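Local structure of LIP (4A1R) at residues 41-53 against 95-109. The protein is a membrane-bound component of the type VI secretion system, probably an outer-membrane lipoprotein of the TssJ family that helps hold the secretion machinery at the envelope. Residues are numbered along the deposited sequence; the frame is centred on the assembly and turned at random.
Sequences DAEFMDADFFSLQ and IAEYQNLDGKTWRIS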
ATOM      1  N   ASP A  41      11.336   4.783   1.792  1.00 46.96           N
ATOM      2  CA  ASP A  41      10.072   5.481   2.074  1.00 42.01           C
ATOM      3  C   ASP A  41      10.215   6.924   2.569  1.00 37.61           C
ATOM      4  O   ASP A  41       9.216   7.538   2.952  1.00 43.54           O
ATOM      5  CB  ASP A  41       9.172   4.649   3.014  1.00 39.46           C
ATOM      6  CG  ASP A  41       9.631   4.657   4.478  1.00 34.71           C
ATOM      7  OD1 ASP A  41      10.727   5.154   4.793  1.00 35.96           O
ATOM      8  OD2 ASP A  41       8.877   4.138   5.329  1.00 38.01           O
ATOM      9  N   ALA A  42      11.441   7.455   2.581  1.00 38.02           N
ATOM     10  CA  ALA A  42      11.686   8.782   3.172  1.00 36.27           C
ATOM     11  C   ALA A  42      10.929   9.866   2.428  1.00 35.17           C
ATOM     12  O   ALA A  42      10.164  10.605   3.034  1.00 35.18           O
ATOM     13  CB  ALA A  42      13.172   9.104   3.202  1.00 36.75           C
ATOM     14  N   GLU A  43      11.121   9.924   1.111  1.00 33.54           N
ATOM     15  CA  GLU A  43      10.481  10.936   0.289  1.00 36.55           C
ATOM     16  C   GLU A  43       8.980  10.727   0.245  1.00 34.02           C
ATOM     17  O   GLU A  43       8.227  11.707   0.231  1.00 32.74           O
ATOM     18  CB  GLU A  43      11.074  10.952  -1.114  1.00 42.29           C
ATOM     19  CG  GLU A  43      12.342  11.785  -1.238  1.00 50.91           C
ATOM     20  CD  GLU A  43      13.220  11.315  -2.379  1.00 57.49           C
ATOM     21  OE1 GLU A  43      13.609  10.123  -2.370  1.00 62.76           O
ATOM     22  OE2 GLU A  43      13.517  12.129  -3.281  1.00 55.18           O
ATOM     23  N   PHE A  44       8.562   9.454   0.243  1.00 35.10           N
ATOM     24  CA  PHE A  44       7.134   9.059   0.240  1.00 27.74           C
ATOM     25  C   PHE A  44       6.381   9.533   1.482  1.00 28.82           C
ATOM     26  O   PHE A  44       5.253  10.019   1.395  1.00 25.96           O
ATOM     27  CB  PHE A  44       7.027   7.530   0.102  1.00 26.78           C
ATOM     28  CG  PHE A  44       5.617   6.990   0.195  1.00 26.07           C
ATOM     29  CD1 PHE A  44       4.741   7.095  -0.889  1.00 24.20           C
ATOM     30  CD2 PHE A  44       5.179   6.335   1.346  1.00 27.04           C
ATOM     31  CE1 PHE A  44       3.459   6.578  -0.814  1.00 23.43           C
ATOM     32  CE2 PHE A  44       3.893   5.828   1.422  1.00 27.93           C
ATOM     33  CZ  PHE A  44       3.034   5.946   0.341  1.00 25.62           C
ATOM     34  N   MET A  45       7.002   9.372   2.647  1.00 25.22           N
ATOM     35  CA  MET A  45       6.372   9.745   3.899  1.00 26.82           C
ATOM     36  C   MET A  45       6.410  11.256   4.097  1.00 26.81           C
ATOM     37  O   MET A  45       5.627  11.800   4.867  1.00 24.53           O
ATOM     38  CB  MET A  45       7.026   9.014   5.086  1.00 29.71           C
ATOM     39  CG  MET A  45       6.739   7.513   5.084  1.00 29.14           C
ATOM     40  SD  MET A  45       4.985   7.079   4.952  1.00 31.06           S
ATOM     41  CE  MET A  45       4.407   7.553   6.580  1.00 28.20           C
ATOM     42  N   ASP A  46       7.284  11.922   3.365  1.00 29.56           N
ATOM     43  CA  ASP A  46       7.453  13.379   3.496  1.00 32.79           C
ATOM     44  C   ASP A  46       6.683  14.182   2.427  1.00 34.89           C
ATOM     45  O   ASP A  46       6.340  15.340   2.631  1.00 31.35           O
ATOM     46  CB  ASP A  46       8.939  13.726   3.438  1.00 34.15           C
ATOM     47  CG  ASP A  46       9.213  15.183   3.784  1.00 48.27           C
ATOM     48  OD1 ASP A  46       8.747  15.649   4.856  1.00 41.45           O
ATOM     49  OD2 ASP A  46       9.867  15.863   2.963  1.00 40.65           O
ATOM     50  N   ALA A  47       6.426  13.569   1.284  1.00 28.14           N
ATOM     51  CA  ALA A  47       5.788  14.294   0.171  1.00 36.33           C
ATOM     52  C   ALA A  47       4.372  14.784   0.535  1.00 31.03           C
ATOM     53  O   ALA A  47       3.674  14.153   1.365  1.00 27.24           O
ATOM     54  CB  ALA A  47       5.752  13.414  -1.064  1.00 26.80           C
ATOM     55  N   ASP A  48       3.926  15.904  -0.050  1.00 28.20           N
ATOM     56  CA  ASP A  48       2.524  16.273   0.200  1.00 28.94           C
ATOM     57  C   ASP A  48       1.532  15.506  -0.655  1.00 28.34           C
ATOM     58  O   ASP A  48       1.927  14.926  -1.673  1.00 26.39           O
ATOM     59  CB  ASP A  48       2.250  17.790   0.308  1.00 42.54           C
ATOM     60  CG  ASP A  48       2.598  18.567  -0.929  1.00 49.23           C
ATOM     61  OD1 ASP A  48       2.616  18.024  -2.053  1.00 46.50           O
ATOM     62  OD2 ASP A  48       2.836  19.780  -0.760  1.00 57.37           O
ATOM     63  N   PHE A  49       0.271  15.456  -0.233  1.00 26.17           N
ATOM     64  CA  PHE A  49      -0.754  14.715  -0.961  1.00 23.61           C
ATOM     65  C   PHE A  49      -0.813  15.051  -2.442  1.00 33.50           C
ATOM     66  O   PHE A  49      -0.808  14.142  -3.283  1.00 26.27           O
ATOM     67  CB  PHE A  49      -2.128  14.913  -0.351  1.00 21.99           C
ATOM     68  CG  PHE A  49      -3.199  14.069  -0.990  1.00 21.72           C
ATOM     69  CD1 PHE A  49      -3.374  12.722  -0.608  1.00 20.32           C
ATOM     70  CD2 PHE A  49      -4.032  14.593  -1.982  1.00 25.14           C
ATOM     71  CE1 PHE A  49      -4.373  11.940  -1.191  1.00 25.86           C
ATOM     72  CE2 PHE A  49      -5.034  13.818  -2.563  1.00 23.30           C
ATOM     73  CZ  PHE A  49      -5.205  12.485  -2.168  1.00 27.26           C
ATOM     74  N   PHE A  50      -0.862  16.345  -2.764  1.00 27.88           N
ATOM     75  CA  PHE A  50      -0.996  16.731  -4.180  1.00 29.24           C
ATOM     76  C   PHE A  50       0.122  16.209  -5.072  1.00 28.17           C
ATOM     77  O   PHE A  50      -0.151  15.655  -6.148  1.00 35.71           O
ATOM     78  CB  PHE A  50      -1.092  18.241  -4.360  1.00 28.54           C
ATOM     79  CG  PHE A  50      -1.314  18.641  -5.804  1.00 36.30           C
ATOM     80  CD1 PHE A  50      -2.581  18.564  -6.371  1.00 33.25           C
ATOM     81  CD2 PHE A  50      -0.252  19.025  -6.595  1.00 34.12           C
ATOM     82  CE1 PHE A  50      -2.786  18.908  -7.700  1.00 34.43           C
ATOM     83  CE2 PHE A  50      -0.452  19.368  -7.935  1.00 34.91           C
ATOM     84  CZ  PHE A  50      -1.717  19.313  -8.475  1.00 35.77           C
ATOM     85  N   SER A  51       1.367  16.385  -4.621  1.00 28.29           N
ATOM     86  CA  SER A  51       2.565  15.927  -5.343  1.00 34.94           C
ATOM     87  C   SER A  51       2.516  14.452  -5.704  1.00 32.96           C
ATOM     88  O   SER A  51       2.744  14.082  -6.844  1.00 33.69           O
ATOM     89  CB  SER A  51       3.814  16.187  -4.506  1.00 35.29           C
ATOM     90  OG  SER A  51       4.017  17.575  -4.375  1.00 49.66           O
ATOM     91  N   LEU A  52       2.222  13.622  -4.711  1.00 30.55           N
ATOM     92  CA  LEU A  52       2.064  12.197  -4.906  1.00 25.79           C
ATOM     93  C   LEU A  52       0.925  11.881  -5.864  1.00 30.54           C
ATOM     94  O   LEU A  52       1.075  11.021  -6.744  1.00 32.69           O
ATOM     95  CB  LEU A  52       1.807  11.518  -3.547  1.00 24.33           C
ATOM     96  CG  LEU A  52       2.970  11.347  -2.584  1.00 28.49           C
ATOM     97  CD1 LEU A  52       2.495  10.746  -1.258  1.00 23.98           C
ATOM     98  CD2 LEU A  52       4.069  10.478  -3.206  1.00 30.15           C
ATOM     99  N   GLN A  53      -0.214  12.562  -5.697  1.00 25.69           N
ATOM    100  CA  GLN A  53      -1.376  12.298  -6.541  1.00 25.36           C
ATOM    101  C   GLN A  53      -1.133  12.697  -8.003  1.00 31.64           C
ATOM    102  O   GLN A  53      -1.476  11.954  -8.924  1.00 33.76           O
ATOM    103  CB  GLN A  53      -2.599  13.044  -6.027  1.00 23.23           C
ATOM    104  CG  GLN A  53      -3.878  12.776  -6.815  1.00 23.50           C
ATOM    105  CD  GLN A  53      -5.000  13.687  -6.358  1.00 22.92           C
ATOM    106  OE1 GLN A  53      -4.872  14.913  -6.433  1.00 26.11           O
ATOM    107  NE2 GLN A  53      -6.099  13.109  -5.922  1.00 26.93           N
ATOM    108  N   ILE A  95      -1.475   4.477  -0.530  1.00 20.00           N
ATOM    109  CA  ILE A  95      -2.151   5.788  -0.472  1.00 19.74           C
ATOM    110  C   ILE A  95      -3.653   5.532  -0.656  1.00 18.41           C
ATOM    111  O   ILE A  95      -4.057   4.749  -1.521  1.00 21.26           O
ATOM    112  CB  ILE A  95      -1.663   6.741  -1.621  1.00 22.09           C
ATOM    113  CG1 ILE A  95      -0.169   7.030  -1.501  1.00 21.56           C
ATOM    114  CG2 ILE A  95      -2.450   8.074  -1.636  1.00 21.45           C
ATOM    115  CD1 ILE A  95       0.443   7.771  -2.672  1.00 22.49           C
ATOM    116  N   ALA A  96      -4.493   6.175   0.150  1.00 15.57           N
ATOM    117  CA  ALA A  96      -5.959   6.046  -0.001  1.00 14.60           C
ATOM    118  C   ALA A  96      -6.446   7.481  -0.223  1.00 18.49           C
ATOM    119  O   ALA A  96      -6.229   8.324   0.638  1.00 16.89           O
ATOM    120  CB  ALA A  96      -6.583   5.523   1.275  1.00 21.16           C
ATOM    121  N   GLU A  97      -7.074   7.757  -1.358  1.00 17.85           N
ATOM    122  CA  GLU A  97      -7.430   9.165  -1.698  1.00 19.75           C
ATOM    123  C   GLU A  97      -8.813   9.524  -1.102  1.00 23.20           C
ATOM    124  O   GLU A  97      -9.825   9.649  -1.820  1.00 20.72           O
ATOM    125  CB  GLU A  97      -7.378   9.381  -3.217  1.00 20.71           C
ATOM    126  CG  GLU A  97      -6.005   9.027  -3.827  1.00 18.54           C
ATOM    127  CD  GLU A  97      -5.781   9.527  -5.264  1.00 24.24           C
ATOM    128  OE1 GLU A  97      -6.726  10.041  -5.880  1.00 26.63           O
ATOM    129  OE2 GLU A  97      -4.632   9.392  -5.763  1.00 25.22           O
ATOM    130  N   TYR A  98      -8.869   9.618   0.226  1.00 19.13           N
ATOM    131  CA  TYR A  98     -10.088  10.054   0.912  1.00 21.45           C
ATOM    132  C   TYR A  98     -10.522  11.439   0.396  1.00 22.53           C
ATOM    133  O   TYR A  98      -9.673  12.307   0.185  1.00 22.69           O
ATOM    134  CB  TYR A  98      -9.835  10.195   2.420  1.00 19.39           C
ATOM    135  CG  TYR A  98      -9.672   8.865   3.146  1.00 19.90           C
ATOM    136  CD1 TYR A  98     -10.784   8.180   3.645  1.00 18.64           C
ATOM    137  CD2 TYR A  98      -8.412   8.302   3.313  1.00 21.03           C
ATOM    138  CE1 TYR A  98     -10.636   6.983   4.318  1.00 20.05           C
ATOM    139  CE2 TYR A  98      -8.258   7.091   3.968  1.00 23.45           C
ATOM    140  CZ  TYR A  98      -9.375   6.429   4.459  1.00 21.93           C
ATOM    141  OH  TYR A  98      -9.226   5.215   5.119  1.00 28.35           O
ATOM    142  N   GLN A  99     -11.825  11.657   0.291  1.00 19.11           N
ATOM    143  CA  GLN A  99     -12.342  13.021  -0.085  1.00 24.48           C
ATOM    144  C   GLN A  99     -12.127  14.095   0.985  1.00 29.91           C
ATOM    145  O   GLN A  99     -12.079  15.303   0.681  1.00 33.56           O
ATOM    146  CB  GLN A  99     -13.832  12.979  -0.395  1.00 26.64           C
ATOM    147  CG  GLN A  99     -14.305  11.996  -1.446  1.00 25.99           C
ATOM    148  CD  GLN A  99     -15.807  12.116  -1.632  1.00 31.06           C
ATOM    149  OE1 GLN A  99     -16.454  12.930  -0.964  1.00 41.85           O
ATOM    150  NE2 GLN A  99     -16.359  11.350  -2.551  1.00 25.95           N
ATOM    151  N   ASN A 100     -12.005  13.666   2.234  1.00 27.26           N
ATOM    152  CA  ASN A 100     -11.759  14.580   3.339  1.00 29.40           C
ATOM    153  C   ASN A 100     -10.501  14.151   4.027  1.00 26.50           C
ATOM    154  O   ASN A 100     -10.543  13.357   4.954  1.00 30.78           O
ATOM    155  CB  ASN A 100     -12.918  14.539   4.337  1.00 35.43           C
ATOM    156  CG  ASN A 100     -14.080  15.394   3.906  1.00 39.70           C
ATOM    157  OD1 ASN A 100     -15.117  14.887   3.468  1.00 52.37           O
ATOM    158  ND2 ASN A 100     -13.901  16.700   3.992  1.00 35.87           N
ATOM    159  N   LEU A 101      -9.384  14.694   3.571  1.00 24.78           N
ATOM    160  CA  LEU A 101      -8.069  14.233   3.964  1.00 29.92           C
ATOM    161  C   LEU A 101      -7.707  14.504   5.430  1.00 32.63           C
ATOM    162  O   LEU A 101      -6.935  13.750   6.046  1.00 22.02           O
ATOM    163  CB  LEU A 101      -7.038  14.950   3.105  1.00 30.51           C
ATOM    164  CG  LEU A 101      -6.608  14.393   1.768  1.00 36.85           C
ATOM    165  CD1 LEU A 101      -5.462  15.284   1.359  1.00 48.91           C
ATOM    166  CD2 LEU A 101      -6.167  12.930   1.838  1.00 29.96           C
ATOM    167  N   ASP A 102      -8.212  15.603   5.984  1.00 31.37           N
ATOM    168  CA  ASP A 102      -7.827  16.015   7.348  1.00 31.48           C
ATOM    169  C   ASP A 102      -8.063  14.962   8.397  1.00 25.16           C
ATOM    170  O   ASP A 102      -9.148  14.407   8.484  1.00 31.22           O
ATOM    171  CB  ASP A 102      -8.564  17.281   7.780  1.00 39.03           C
ATOM    172  CG  ASP A 102      -8.022  18.500   7.125  1.00 43.67           C
ATOM    173  OD1 ASP A 102      -7.000  18.385   6.418  1.00 40.08           O
ATOM    174  OD2 ASP A 102      -8.624  19.570   7.309  1.00 46.04           O
ATOM    175  N   GLY A 103      -7.047  14.729   9.227  1.00 27.52           N
ATOM    176  CA  GLY A 103      -7.151  13.742  10.292  1.00 29.59           C
ATOM    177  C   GLY A 103      -7.275  12.275   9.899  1.00 38.49           C
ATOM    178  O   GLY A 103      -7.597  11.444  10.744  1.00 39.45           O
ATOM    179  N   LYS A 104      -7.026  11.956   8.624  1.00 35.14           N
ATOM    180  CA  LYS A 104      -7.091  10.575   8.144  1.00 29.34           C
ATOM    181  C   LYS A 104      -5.692  10.043   7.898  1.00 27.63           C
ATOM    182  O   LYS A 104      -4.786  10.794   7.500  1.00 26.36           O
ATOM    183  CB  LYS A 104      -7.920  10.468   6.856  1.00 34.05           C
ATOM    184  CG  LYS A 104      -9.302  11.080   6.936  1.00 30.01           C
ATOM    185  CD  LYS A 104     -10.409  10.063   6.914  1.00 25.12           C
ATOM    186  CE  LYS A 104     -11.764  10.748   6.766  1.00 26.42           C
ATOM    187  NZ  LYS A 104     -11.638  12.201   7.165  1.00 25.94           N
ATOM    188  N   THR A 105      -5.496   8.747   8.156  1.00 26.18           N
ATOM    189  CA  THR A 105      -4.227   8.109   7.795  1.00 25.91           C
ATOM    190  C   THR A 105      -4.367   7.691   6.326  1.00 27.24           C
ATOM    191  O   THR A 105      -4.806   6.574   6.014  1.00 25.24           O
ATOM    192  CB  THR A 105      -3.898   6.907   8.735  1.00 27.49           C
ATOM    193  OG1 THR A 105      -3.944   7.356  10.101  1.00 27.27           O
ATOM    194  CG2 THR A 105      -2.484   6.341   8.438  1.00 27.22           C
ATOM    195  N   TRP A 106      -4.037   8.624   5.433  1.00 28.33           N
ATOM    196  CA  TRP A 106      -4.221   8.404   3.991  1.00 25.28           C
ATOM    197  C   TRP A 106      -3.018   7.777   3.342  1.00 21.62           C
ATOM    198  O   TRP A 106      -3.054   7.437   2.149  1.00 19.54           O
ATOM    199  CB  TRP A 106      -4.582   9.720   3.276  1.00 25.23           C
ATOM    200  CG  TRP A 106      -3.649  10.888   3.501  1.00 23.28           C
ATOM    201  CD1 TRP A 106      -3.843  11.944   4.401  1.00 25.91           C
ATOM    202  CD2 TRP A 106      -2.392  11.218   2.798  1.00 24.69           C
ATOM    203  NE1 TRP A 106      -2.835  12.851   4.309  1.00 21.99           N
ATOM    204  CE2 TRP A 106      -1.924  12.477   3.379  1.00 26.12           C
ATOM    205  CE3 TRP A 106      -1.642  10.625   1.765  1.00 19.37           C
ATOM    206  CZ2 TRP A 106      -0.751  13.095   2.952  1.00 23.21           C
ATOM    207  CZ3 TRP A 106      -0.453  11.253   1.359  1.00 20.51           C
ATOM    208  CH2 TRP A 106      -0.013  12.451   1.942  1.00 22.88           C
ATOM    209  N   ARG A 107      -1.922   7.669   4.087  1.00 21.11           N
ATOM    210  CA  ARG A 107      -0.696   6.972   3.586  1.00 20.73           C
ATOM    211  C   ARG A 107      -0.099   6.048   4.652  1.00 28.92           C
ATOM    212  O   ARG A 107      -0.032   6.415   5.856  1.00 22.17           O
ATOM    213  CB  ARG A 107       0.320   8.017   3.135  1.00 22.79           C
ATOM    214  CG  ARG A 107       1.782   7.782   3.439  1.00 33.73           C
ATOM    215  CD  ARG A 107       2.620   9.033   3.130  1.00 31.28           C
ATOM    216  NE  ARG A 107       2.344  10.160   4.031  1.00 26.35           N
ATOM    217  CZ  ARG A 107       2.717  11.419   3.811  1.00 26.40           C
ATOM    218  NH1 ARG A 107       3.425  11.746   2.722  1.00 25.02           N
ATOM    219  NH2 ARG A 107       2.383  12.364   4.688  1.00 27.90           N
ATOM    220  N   ILE A 108       0.319   4.850   4.229  1.00 28.76           N
ATOM    221  CA  ILE A 108       1.123   3.976   5.098  1.00 30.93           C
ATOM    222  C   ILE A 108       2.298   3.401   4.301  1.00 30.71           C
ATOM    223  O   ILE A 108       2.229   3.251   3.072  1.00 23.94           O
ATOM    224  CB  ILE A 108       0.314   2.831   5.772  1.00 27.40           C
ATOM    225  CG1 ILE A 108      -0.209   1.806   4.736  1.00 24.08           C
ATOM    226  CG2 ILE A 108      -0.754   3.343   6.750  1.00 26.42           C
ATOM    227  CD1 ILE A 108      -1.006   0.644   5.308  1.00 30.62           C
ATOM    228  N   SER A 109       3.384   3.119   5.007  1.00 29.36           N
ATOM    229  CA  SER A 109       4.566   2.459   4.449  1.00 27.33           C
ATOM    230  C   SER A 109       4.759   1.130   5.159  1.00 37.37           C
ATOM    231  O   SER A 109       4.783   1.073   6.392  1.00 39.85           O
ATOM    232  CB  SER A 109       5.791   3.318   4.684  1.00 37.17           C
ATOM    233  OG  SER A 109       6.913   2.747   4.029  1.00 48.37           O
TER
HETATM  234  O   HOH W   1       3.570  14.750   4.357  1.00 49.72           O
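R107 reaches from its strand to the end of helix 42-46. Its NH1 donates to F44 O and to A47 O, both at 2.8 Å. Each carbonyl is met in its own plane, on a lone pair, but lies out of the guanidinium plane. M45 O sits over one face of that group, and W106 CH2 lies over the centre of the opposite face, 3.4 Å above it. At the edge, NH2 donates to water 1, which may donate to A47 O. The bend at chi3 (68°) turns the guanidinium toward the helix end, while R107 CD lies over the face of the F44 ring. The F44 edge meets I95 CG1 at 3.7 Å. Helix 42-46 and the start of helix 49-60 pack here on the antiparallel sheet of the beta-sandwich, at strands 91-96 and 107-111. F49 and W106 form a T-shaped pair, with the F49 edge toward the W106 face and the planes at 90°. F49 CG is anti to the backbone N (chi1 -175°), which sends the ring out with its edge on W106 and one face under L101. L101 CD1 is 3.8 Å from the ring centroid. L52 CD1 touches the W106 edge and I95 CD1. Beyond F49, Q53 NE2 donates nearly straight to E97 OE1, from above the carboxylate plane. At the other end, S109 OG donates to D41 OD2 on its anti lone pair, at 2.7 Å.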